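ATP-dependent CLP protease, putative (Plasmodium falciparum, PDB 2F6I) probably hydrolyses proteins to small peptides as the serine-protease component of an ATP-dependent Clp system, here represented by the catalytic domain. Local coordinates at residues D46-D54 with G79-I88; T101-S112 with K124-Q135. All blocks are in the same frame, centred on the assembly; numbering follows the deposited sequence.

Interaction 1 (D46-D54 with G79-I88)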
loop_
_atom_site.group_PDB
_atom_site.type_symbol
_atom_site.label_atom_id
_atom_site.label_comp_id
_atom_site.label_asym_id
_atom_site.label_seq_id
_atom_site.Cartn_x
_atom_site.Cartn_y
_atom_site.Cartn_z
ATOM N N ASP C 46 -7.880 14.480 -25.779
ATOM C CA ASP C 46 -7.865 13.582 -24.630
ATOM C C ASP C 46 -8.334 12.211 -25.076
ATOM O O ASP C 46 -8.734 12.027 -26.221
ATOM C CB ASP C 46 -8.817 14.083 -23.541
ATOM C CG ASP C 46 -8.092 14.520 -22.284
ATOM O OD1 ASP C 46 -7.165 13.803 -21.849
ATOM O OD2 ASP C 46 -8.463 15.576 -21.722
ATOM N N GLU C 47 -8.278 11.247 -24.166
ATOM C CA GLU C 47 -8.748 9.905 -24.468
ATOM C C GLU C 47 -10.258 10.023 -24.583
ATOM O O GLU C 47 -10.859 10.913 -23.984
ATOM C CB GLU C 47 -8.396 8.952 -23.327
ATOM C CG GLU C 47 -6.941 8.527 -23.294
ATOM C CD GLU C 47 -6.550 7.890 -21.973
ATOM O OE1 GLU C 47 -7.370 7.137 -21.405
ATOM O OE2 GLU C 47 -5.418 8.137 -21.509
ATOM N N ILE C 48 -10.875 9.147 -25.362
ATOM C CA ILE C 48 -12.320 9.194 -25.502
ATOM C C ILE C 48 -12.940 8.292 -24.451
ATOM O O ILE C 48 -12.878 7.067 -24.548
ATOM C CB ILE C 48 -12.778 8.744 -26.903
ATOM C CG1 ILE C 48 -12.296 9.753 -27.948
ATOM C CG2 ILE C 48 -14.302 8.624 -26.942
ATOM C CD1 ILE C 48 -12.710 9.422 -29.361
ATOM N N ASN C 49 -13.526 8.913 -23.437
ATOM C CA ASN C 49 -14.162 8.177 -22.359
ATOM C C ASN C 49 -15.478 8.846 -21.995
ATOM O O ASN C 49 -15.869 9.839 -22.603
ATOM C CB ASN C 49 -13.236 8.121 -21.140
ATOM C CG ASN C 49 -12.879 9.498 -20.611
ATOM O OD1 ASN C 49 -11.771 9.717 -20.126
ATOM N ND2 ASN C 49 -13.822 10.427 -20.686
ATOM N N LYS C 50 -16.150 8.294 -20.996
ATOM C CA LYS C 50 -17.428 8.813 -20.541
ATOM C C LYS C 50 -17.405 10.328 -20.349
ATOM O O LYS C 50 -18.224 11.052 -20.918
ATOM C CB LYS C 50 -17.805 8.139 -19.223
ATOM C CG LYS C 50 -19.231 8.371 -18.774
ATOM C CD LYS C 50 -20.202 7.622 -19.662
ATOM C CE LYS C 50 -21.625 7.769 -19.163
ATOM N NZ LYS C 50 -22.553 7.019 -20.044
ATOM N N LYS C 51 -16.455 10.799 -19.548
ATOM C CA LYS C 51 -16.327 12.218 -19.241
ATOM C C LYS C 51 -16.070 13.131 -20.434
ATOM O O LYS C 51 -16.812 14.086 -20.661
ATOM C CB LYS C 51 -15.225 12.421 -18.197
ATOM C CG LYS C 51 -15.022 13.866 -17.773
ATOM C CD LYS C 51 -13.963 13.974 -16.683
ATOM C CE LYS C 51 -13.706 15.425 -16.298
ATOM N NZ LYS C 51 -13.201 16.222 -17.454
ATOM N N THR C 52 -15.018 12.846 -21.193
ATOM C CA THR C 52 -14.671 13.678 -22.339
ATOM C C THR C 52 -15.722 13.652 -23.446
ATOM O O THR C 52 -15.973 14.669 -24.094
ATOM C CB THR C 52 -13.297 13.278 -22.908
ATOM O OG1 THR C 52 -13.342 11.932 -23.394
ATOM C CG2 THR C 52 -12.238 13.379 -21.816
ATOM N N ALA C 53 -16.341 12.495 -23.658
ATOM C CA ALA C 53 -17.373 12.371 -24.677
ATOM C C ALA C 53 -18.571 13.235 -24.288
ATOM O O ALA C 53 -19.187 13.880 -25.135
ATOM C CB ALA C 53 -17.799 10.916 -24.819
ATOM N N ASP C 54 -18.887 13.248 -22.998
ATOM C CA ASP C 54 -20.005 14.032 -22.486
ATOM C C ASP C 54 -19.773 15.525 -22.674
ATOM O O ASP C 54 -20.682 16.259 -23.054
ATOM C CB ASP C 54 -20.227 13.731 -21.001
ATOM C CG ASP C 54 -21.218 14.685 -20.349
ATOM O OD1 ASP C 54 -22.386 14.736 -20.797
ATOM O OD2 ASP C 54 -20.827 15.386 -19.386
ATOM N N GLY C 79 -7.991 7.493 -28.939
ATOM C CA GLY C 79 -9.286 6.844 -28.937
ATOM C C GLY C 79 -9.697 6.513 -27.516
ATOM O O GLY C 79 -9.368 7.247 -26.585
ATOM N N GLY C 80 -10.415 5.407 -27.347
ATOM C CA GLY C 80 -10.855 5.008 -26.024
ATOM C C GLY C 80 -12.058 4.083 -26.064
ATOM O O GLY C 80 -11.958 2.932 -26.492
ATOM N N SER C 81 -13.201 4.592 -25.617
ATOM C CA SER C 81 -14.441 3.821 -25.594
ATOM C C SER C 81 -15.165 3.910 -26.937
ATOM O O SER C 81 -15.401 5.005 -27.450
ATOM C CB SER C 81 -15.355 4.348 -24.486
ATOM O OG SER C 81 -16.649 3.784 -24.583
ATOM N N ILE C 82 -15.512 2.760 -27.509
ATOM C CA ILE C 82 -16.208 2.747 -28.786
ATOM C C ILE C 82 -17.657 3.205 -28.637
ATOM O O ILE C 82 -18.196 3.850 -29.537
ATOM C CB ILE C 82 -16.148 1.348 -29.444
ATOM C CG1 ILE C 82 -14.705 1.048 -29.863
ATOM C CG2 ILE C 82 -17.062 1.297 -30.659
ATOM C CD1 ILE C 82 -14.524 -0.253 -30.615
ATOM N N ASN C 83 -18.287 2.881 -27.507
ATOM C CA ASN C 83 -19.665 3.311 -27.262
ATOM C C ASN C 83 -19.704 4.833 -27.202
ATOM O O ASN C 83 -20.534 5.473 -27.847
ATOM C CB ASN C 83 -20.192 2.760 -25.935
ATOM C CG ASN C 83 -20.826 1.393 -26.077
ATOM O OD1 ASN C 83 -21.808 1.225 -26.803
ATOM N ND2 ASN C 83 -20.272 0.406 -25.375
ATOM N N GLU C 84 -18.798 5.404 -26.417
ATOM C CA GLU C 84 -18.723 6.847 -26.271
ATOM C C GLU C 84 -18.290 7.480 -27.586
ATOM O O GLU C 84 -18.609 8.636 -27.866
ATOM C CB GLU C 84 -17.748 7.211 -25.150
ATOM C CG GLU C 84 -18.171 6.681 -23.786
ATOM C CD GLU C 84 -19.591 7.093 -23.414
ATOM O OE1 GLU C 84 -19.856 8.312 -23.324
ATOM O OE2 GLU C 84 -20.444 6.196 -23.216
ATOM N N GLY C 85 -17.572 6.707 -28.394
ATOM C CA GLY C 85 -17.115 7.202 -29.677
ATOM C C GLY C 85 -18.277 7.275 -30.646
ATOM O O GLY C 85 -18.475 8.282 -31.325
ATOM N N LEU C 86 -19.053 6.198 -30.708
ATOM C CA LEU C 86 -20.206 6.145 -31.591
ATOM C C LEU C 86 -21.255 7.165 -31.161
ATOM O O LEU C 86 -22.060 7.617 -31.974
ATOM C CB LEU C 86 -20.791 4.734 -31.594
ATOM C CG LEU C 86 -19.851 3.714 -32.243
ATOM C CD1 LEU C 86 -20.335 2.294 -31.974
ATOM C CD2 LEU C 86 -19.765 3.993 -33.741
ATOM N N ALA C 87 -21.237 7.528 -29.880
ATOM C CA ALA C 87 -22.176 8.516 -29.362
ATOM C C ALA C 87 -21.794 9.875 -29.933
ATOM O O ALA C 87 -22.650 10.641 -30.381
ATOM C CB ALA C 87 -22.120 8.551 -27.846
ATOM N N ILE C 88 -20.497 10.170 -29.913
ATOM C CA ILE C 88 -20.007 11.431 -30.443
ATOM C C ILE C 88 -20.301 11.491 -31.940
ATOM O O ILE C 88 -20.645 12.547 -32.473
ATOM C CB ILE C 88 -18.488 11.581 -30.215
ATOM C CG1 ILE C 88 -18.205 11.717 -28.718
ATOM C CG2 ILE C 88 -17.963 12.789 -30.965
ATOM C CD1 ILE C 88 -16.733 11.838 -28.377
#

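Interaction 2 (T101-S112 with K124-Q135)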
loop_
_atom_site.group_PDB
_atom_site.type_symbol
_atom_site.label_atom_id
_atom_site.label_comp_id
_atom_site.label_asym_id
_atom_site.label_seq_id
_atom_site.Cartn_x
_atom_site.Cartn_y
_atom_site.Cartn_z
ATOM N N THR C 101 -12.503 18.574 -39.640
ATOM C CA THR C 101 -11.571 17.926 -38.732
ATOM C C THR C 101 -10.109 18.097 -39.122
ATOM O O THR C 101 -9.745 17.963 -40.290
ATOM C CB THR C 101 -11.871 16.419 -38.648
ATOM O OG1 THR C 101 -11.832 15.854 -39.964
ATOM C CG2 THR C 101 -13.245 16.183 -38.047
ATOM N N ILE C 102 -9.277 18.396 -38.131
ATOM C CA ILE C 102 -7.848 18.566 -38.346
ATOM C C ILE C 102 -7.116 17.737 -37.299
ATOM O O ILE C 102 -7.286 17.938 -36.094
ATOM C CB ILE C 102 -7.422 20.039 -38.216
ATOM C CG1 ILE C 102 -8.176 20.885 -39.245
ATOM C CG2 ILE C 102 -5.917 20.165 -38.434
ATOM C CD1 ILE C 102 -7.787 22.353 -39.247
ATOM N N SER C 103 -6.304 16.795 -37.760
ATOM C CA SER C 103 -5.572 15.932 -36.852
ATOM C C SER C 103 -4.102 16.288 -36.776
ATOM O O SER C 103 -3.518 16.790 -37.734
ATOM C CB SER C 103 -5.689 14.479 -37.301
ATOM O OG SER C 103 -4.947 14.273 -38.491
ATOM N N PHE C 104 -3.515 16.033 -35.616
ATOM C CA PHE C 104 -2.095 16.252 -35.405
ATOM C C PHE C 104 -1.653 15.366 -34.252
ATOM O O PHE C 104 -2.466 14.974 -33.418
ATOM C CB PHE C 104 -1.770 17.732 -35.135
ATOM C CG PHE C 104 -2.378 18.292 -33.881
ATOM C CD1 PHE C 104 -3.471 19.152 -33.950
ATOM C CD2 PHE C 104 -1.822 18.017 -32.635
ATOM C CE1 PHE C 104 -4.000 19.735 -32.797
ATOM C CE2 PHE C 104 -2.344 18.593 -31.476
ATOM C CZ PHE C 104 -3.435 19.456 -31.559
ATOM N N GLY C 105 -0.370 15.025 -34.228
ATOM C CA GLY C 105 0.141 14.175 -33.170
ATOM C C GLY C 105 -0.163 12.713 -33.426
ATOM O O GLY C 105 0.483 12.069 -34.250
ATOM N N LEU C 106 -1.153 12.186 -32.719
ATOM C CA LEU C 106 -1.530 10.793 -32.874
ATOM C C LEU C 106 -3.040 10.647 -32.840
ATOM O O LEU C 106 -3.708 11.211 -31.973
ATOM C CB LEU C 106 -0.909 9.952 -31.757
ATOM C CG LEU C 106 -1.103 8.443 -31.885
ATOM C CD1 LEU C 106 -0.460 7.986 -33.172
ATOM C CD2 LEU C 106 -0.476 7.723 -30.707
ATOM N N VAL C 107 -3.576 9.893 -33.794
ATOM C CA VAL C 107 -5.011 9.660 -33.867
ATOM C C VAL C 107 -5.233 8.175 -34.086
ATOM O O VAL C 107 -4.534 7.553 -34.891
ATOM C CB VAL C 107 -5.649 10.458 -35.019
ATOM C CG1 VAL C 107 -7.131 10.137 -35.114
ATOM C CG2 VAL C 107 -5.444 11.952 -34.788
ATOM N N ALA C 108 -6.199 7.604 -33.373
ATOM C CA ALA C 108 -6.472 6.177 -33.491
ATOM C C ALA C 108 -7.919 5.783 -33.210
ATOM O O ALA C 108 -8.695 6.558 -32.644
ATOM C CB ALA C 108 -5.546 5.406 -32.563
ATOM N N SER C 109 -8.264 4.563 -33.613
ATOM C CA SER C 109 -9.601 4.006 -33.425
ATOM C C SER C 109 -10.711 5.022 -33.691
ATOM O O SER C 109 -10.713 5.685 -34.731
ATOM C CB SER C 109 -9.732 3.440 -32.009
ATOM O OG SER C 109 -10.926 2.692 -31.872
ATOM N N MET C 110 -11.653 5.141 -32.758
ATOM C CA MET C 110 -12.764 6.078 -32.920
ATOM C C MET C 110 -12.303 7.499 -33.218
ATOM O O MET C 110 -13.015 8.263 -33.872
ATOM C CB MET C 110 -13.664 6.079 -31.678
ATOM C CG MET C 110 -14.666 4.932 -31.636
ATOM S SD MET C 110 -15.568 4.768 -33.201
ATOM C CE MET C 110 -16.504 6.286 -33.234
ATOM N N ALA C 111 -11.115 7.856 -32.737
ATOM C CA ALA C 111 -10.580 9.188 -32.982
ATOM C C ALA C 111 -10.353 9.324 -34.484
ATOM O O ALA C 111 -10.646 10.363 -35.081
ATOM C CB ALA C 111 -9.271 9.379 -32.223
ATOM N N SER C 112 -9.838 8.257 -35.087
ATOM C CA SER C 112 -9.580 8.226 -36.521
ATOM C C SER C 112 -10.893 8.278 -37.290
ATOM O O SER C 112 -10.997 8.956 -38.311
ATOM C CB SER C 112 -8.817 6.953 -36.895
ATOM O OG SER C 112 -7.497 6.976 -36.378
ATOM N N LYS C 124 -8.580 17.407 -42.642
ATOM C CA LYS C 124 -7.157 17.655 -42.812
ATOM C C LYS C 124 -6.285 17.028 -41.734
ATOM O O LYS C 124 -6.775 16.464 -40.754
ATOM C CB LYS C 124 -6.899 19.161 -42.858
ATOM C CG LYS C 124 -7.708 19.892 -43.914
ATOM C CD LYS C 124 -7.378 21.379 -43.934
ATOM C CE LYS C 124 -8.180 22.108 -44.998
ATOM N NZ LYS C 124 -7.824 23.554 -45.073
ATOM N N SER C 125 -4.977 17.142 -41.930
ATOM C CA SER C 125 -4.007 16.601 -40.999
ATOM C C SER C 125 -2.659 17.279 -41.178
ATOM O O SER C 125 -2.246 17.564 -42.301
ATOM C CB SER C 125 -3.847 15.095 -41.220
ATOM O OG SER C 125 -2.716 14.597 -40.526
ATOM N N LEU C 126 -1.987 17.560 -40.066
ATOM C CA LEU C 126 -0.669 18.164 -40.125
ATOM C C LEU C 126 0.280 17.047 -40.563
ATOM O O LEU C 126 -0.007 15.868 -40.357
ATOM C CB LEU C 126 -0.281 18.734 -38.757
ATOM C CG LEU C 126 -0.985 20.048 -38.399
ATOM C CD1 LEU C 126 -0.679 20.430 -36.971
ATOM C CD2 LEU C 126 -0.523 21.148 -39.346
ATOM N N PRO C 127 1.423 17.407 -41.169
ATOM C CA PRO C 127 2.463 16.504 -41.679
ATOM C C PRO C 127 2.934 15.313 -40.829
ATOM O O PRO C 127 2.960 14.179 -41.310
ATOM C CB PRO C 127 3.619 17.456 -41.994
ATOM C CG PRO C 127 2.939 18.724 -42.325
ATOM C CD PRO C 127 1.879 18.805 -41.260
ATOM N N ASN C 128 3.314 15.569 -39.580
ATOM C CA ASN C 128 3.836 14.516 -38.706
ATOM C C ASN C 128 2.844 13.636 -37.955
ATOM O O ASN C 128 3.247 12.750 -37.208
ATOM C CB ASN C 128 4.819 15.133 -37.712
ATOM C CG ASN C 128 6.073 15.649 -38.391
ATOM O OD1 ASN C 128 6.486 16.792 -38.181
ATOM N ND2 ASN C 128 6.690 14.801 -39.210
ATOM N N CYS C 129 1.554 13.862 -38.158
ATOM C CA CYS C 129 0.542 13.066 -37.476
ATOM C C CYS C 129 0.615 11.583 -37.846
ATOM O O CYS C 129 0.871 11.224 -38.997
ATOM C CB CYS C 129 -0.850 13.605 -37.805
ATOM S SG CYS C 129 -2.179 12.791 -36.902
ATOM N N ARG C 130 0.396 10.723 -36.858
ATOM C CA ARG C 130 0.406 9.284 -37.083
ATOM C C ARG C 130 -1.027 8.809 -36.893
ATOM O O ARG C 130 -1.632 9.047 -35.849
ATOM C CB ARG C 130 1.341 8.591 -36.089
ATOM C CG ARG C 130 2.786 9.075 -36.162
ATOM C CD ARG C 130 3.419 8.753 -37.509
ATOM N NE ARG C 130 3.738 7.335 -37.639
ATOM C CZ ARG C 130 4.116 6.750 -38.772
ATOM N NH1 ARG C 130 4.220 7.458 -39.889
ATOM N NH2 ARG C 130 4.400 5.454 -38.783
ATOM N N ILE C 131 -1.566 8.146 -37.910
ATOM C CA ILE C 131 -2.943 7.663 -37.885
ATOM C C ILE C 131 -3.018 6.143 -37.991
ATOM O O ILE C 131 -2.324 5.534 -38.805
ATOM C CB ILE C 131 -3.740 8.293 -39.047
ATOM C CG1 ILE C 131 -3.644 9.819 -38.961
ATOM C CG2 ILE C 131 -5.184 7.847 -39.000
ATOM C CD1 ILE C 131 -4.239 10.547 -40.146
ATOM N N MET C 132 -3.866 5.539 -37.164
ATOM C CA MET C 132 -4.041 4.089 -37.149
ATOM C C MET C 132 -5.501 3.727 -36.918
ATOM O O MET C 132 -6.292 4.553 -36.466
ATOM C CB MET C 132 -3.186 3.471 -36.046
ATOM C CG MET C 132 -3.605 3.902 -34.656
ATOM S SD MET C 132 -2.190 4.260 -33.615
ATOM C CE MET C 132 -1.363 5.462 -34.645
ATOM N N ILE C 133 -5.852 2.483 -37.215
ATOM C CA ILE C 133 -7.222 2.020 -37.053
ATOM C C ILE C 133 -7.436 1.283 -35.734
ATOM O O ILE C 133 -8.495 1.396 -35.116
ATOM C CB ILE C 133 -7.617 1.094 -38.220
ATOM C CG1 ILE C 133 -7.398 1.827 -39.546
ATOM C CG2 ILE C 133 -9.068 0.657 -38.074
ATOM C CD1 ILE C 133 -7.644 0.969 -40.768
ATOM N N HIS C 134 -6.423 0.533 -35.311
ATOM C CA HIS C 134 -6.475 -0.239 -34.070
ATOM C C HIS C 134 -6.581 0.657 -32.832
ATOM O O HIS C 134 -6.521 1.883 -32.934
ATOM C CB HIS C 134 -5.223 -1.111 -33.967
ATOM C CG HIS C 134 -3.947 -0.327 -33.940
ATOM N ND1 HIS C 134 -3.297 -0.000 -32.769
ATOM C CD2 HIS C 134 -3.217 0.223 -34.940
ATOM C CE1 HIS C 134 -2.223 0.717 -33.047
ATOM N NE2 HIS C 134 -2.152 0.867 -34.358
ATOM N N GLN C 135 -6.741 0.035 -31.666
ATOM C CA GLN C 135 -6.848 0.771 -30.407
ATOM C C GLN C 135 -5.573 0.592 -29.582
ATOM O O GLN C 135 -5.352 -0.462 -28.985
ATOM C CB GLN C 135 -8.051 0.278 -29.598
ATOM C CG GLN C 135 -9.363 0.256 -30.370
ATOM C CD GLN C 135 -10.554 -0.104 -29.497
ATOM O OE1 GLN C 135 -11.002 0.698 -28.674
ATOM N NE2 GLN C 135 -11.069 -1.318 -29.668
#

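Interaction 1 (D46-D54 with G79-I88)
Ile48 is clipped to the Gly79-Ser81 loop by two backbone hydrogen bonds, Ile48 N to Gly79 O at 2.7 Å and Ser81 N to Ile48 O at 2.7 Å. This single bridge sets the starts of helices 50-66 and 82-94 next to each other, and their first turns run almost parallel (3°). Each helix follows a strand of the parallel sheet, as in beta-alpha-beta crossovers.

Glu84 lies between them, its side chain against Lys50 and Ala53. Glu84 CB rests on Ala53 CB at 3.7 Å. Glu84 CG, anti to the carbonyl carbon (chi1 -62°), comes within 3.8 Å of Lys50 N, and a bend at chi2 (-54°) folds the carboxylate back over the helix start. Glu84 CD then meets Lys50 CD at 3.8 Å. Glu84 OE1 sits 3.6 Å from Ala53 CB. Glu84 OE2 makes a long salt bridge with Lys50 NZ, 3.9 Å away. Deeper in, Ile88 CD1 packs on Ala53 CB at 3.8 Å.

Asn76 of the second subunit takes the polar ends, its ND2 bonding to Glu84 OE1 and its backbone O accepting from Lys50 NZ. The charged pair is therefore probably held chiefly by the neighbouring subunit.

Interaction 2 (T101-S112 with K124-Q135)
Strands 101-104 and 124-125 pair in one sheet, yet three residues on in one chain piece and five in the other they pair again in another, with the register shifted by two. In this ClpP (S14) protease fold the five-stranded parallel sheet gives way to a small mixed one: Ile102 and Ser103 lie in parallel with Lys124 and Ser125 in the main sheet, while Leu106 and Val107 run parallel to Arg130 and Ile131 in the small sheet. Gly105, with positive phi (80°), turns the corner on one side; the type I turn from Leu126 to Cys129 takes up the two extra residues on the other.

Cys129 SG, anti to the backbone N (chi1 -175°), sits inside the corner, 3.7 Å from Phe104 C and 4.0 Å from Val107 CG2. Ser103 OG and Ser125 OG approach to 3.0 Å beside it, and Leu126 runs alongside Phe104, pointing the same way. Arg130 leads away from segment 101-112 to the third subunit, where Glu153 forms a salt bridge with its NE and Tyr156 a cation-pi contact.

Strand 130-132 leads on to His134, predicted to be an active-site residue, and strand 106-107 to helix 109-116. Met132 CG sits over one face of the His134 imidazole, 3.3 Å above the plane and toward the rim, and also presses on Ala108 CB. Ser109 N makes a weak 3.3 Å hydrogen bond to His134 O. Within the helix, Ser112 OG donates to Met132 O at 2.7 Å, the donor tilted 20° from the carbonyl plane of Met132.

Interaction 1 closes before interaction 2 opens, and helix 82-94 leads directly into strand 99-104. Their centres are 15 Å apart, yet they touch: Met110 of helix 109-116 lays its CE against Gly85 and Leu86, and Gln135 packs on Ile82. Strand 71-77, which ends just before Gly79, neighbours strand 99-104 in the parallel sheet. Gly79 lies about 10 Å from the side chain of His134, a predicted active-site residue. The two regions also match across the 14-chain assembly. Asn83 packs on Arg130 of the second subunit, and Arg130 packs on Asn83 of the third, consistent with the two contacts supplying the two partners of one repeating interface.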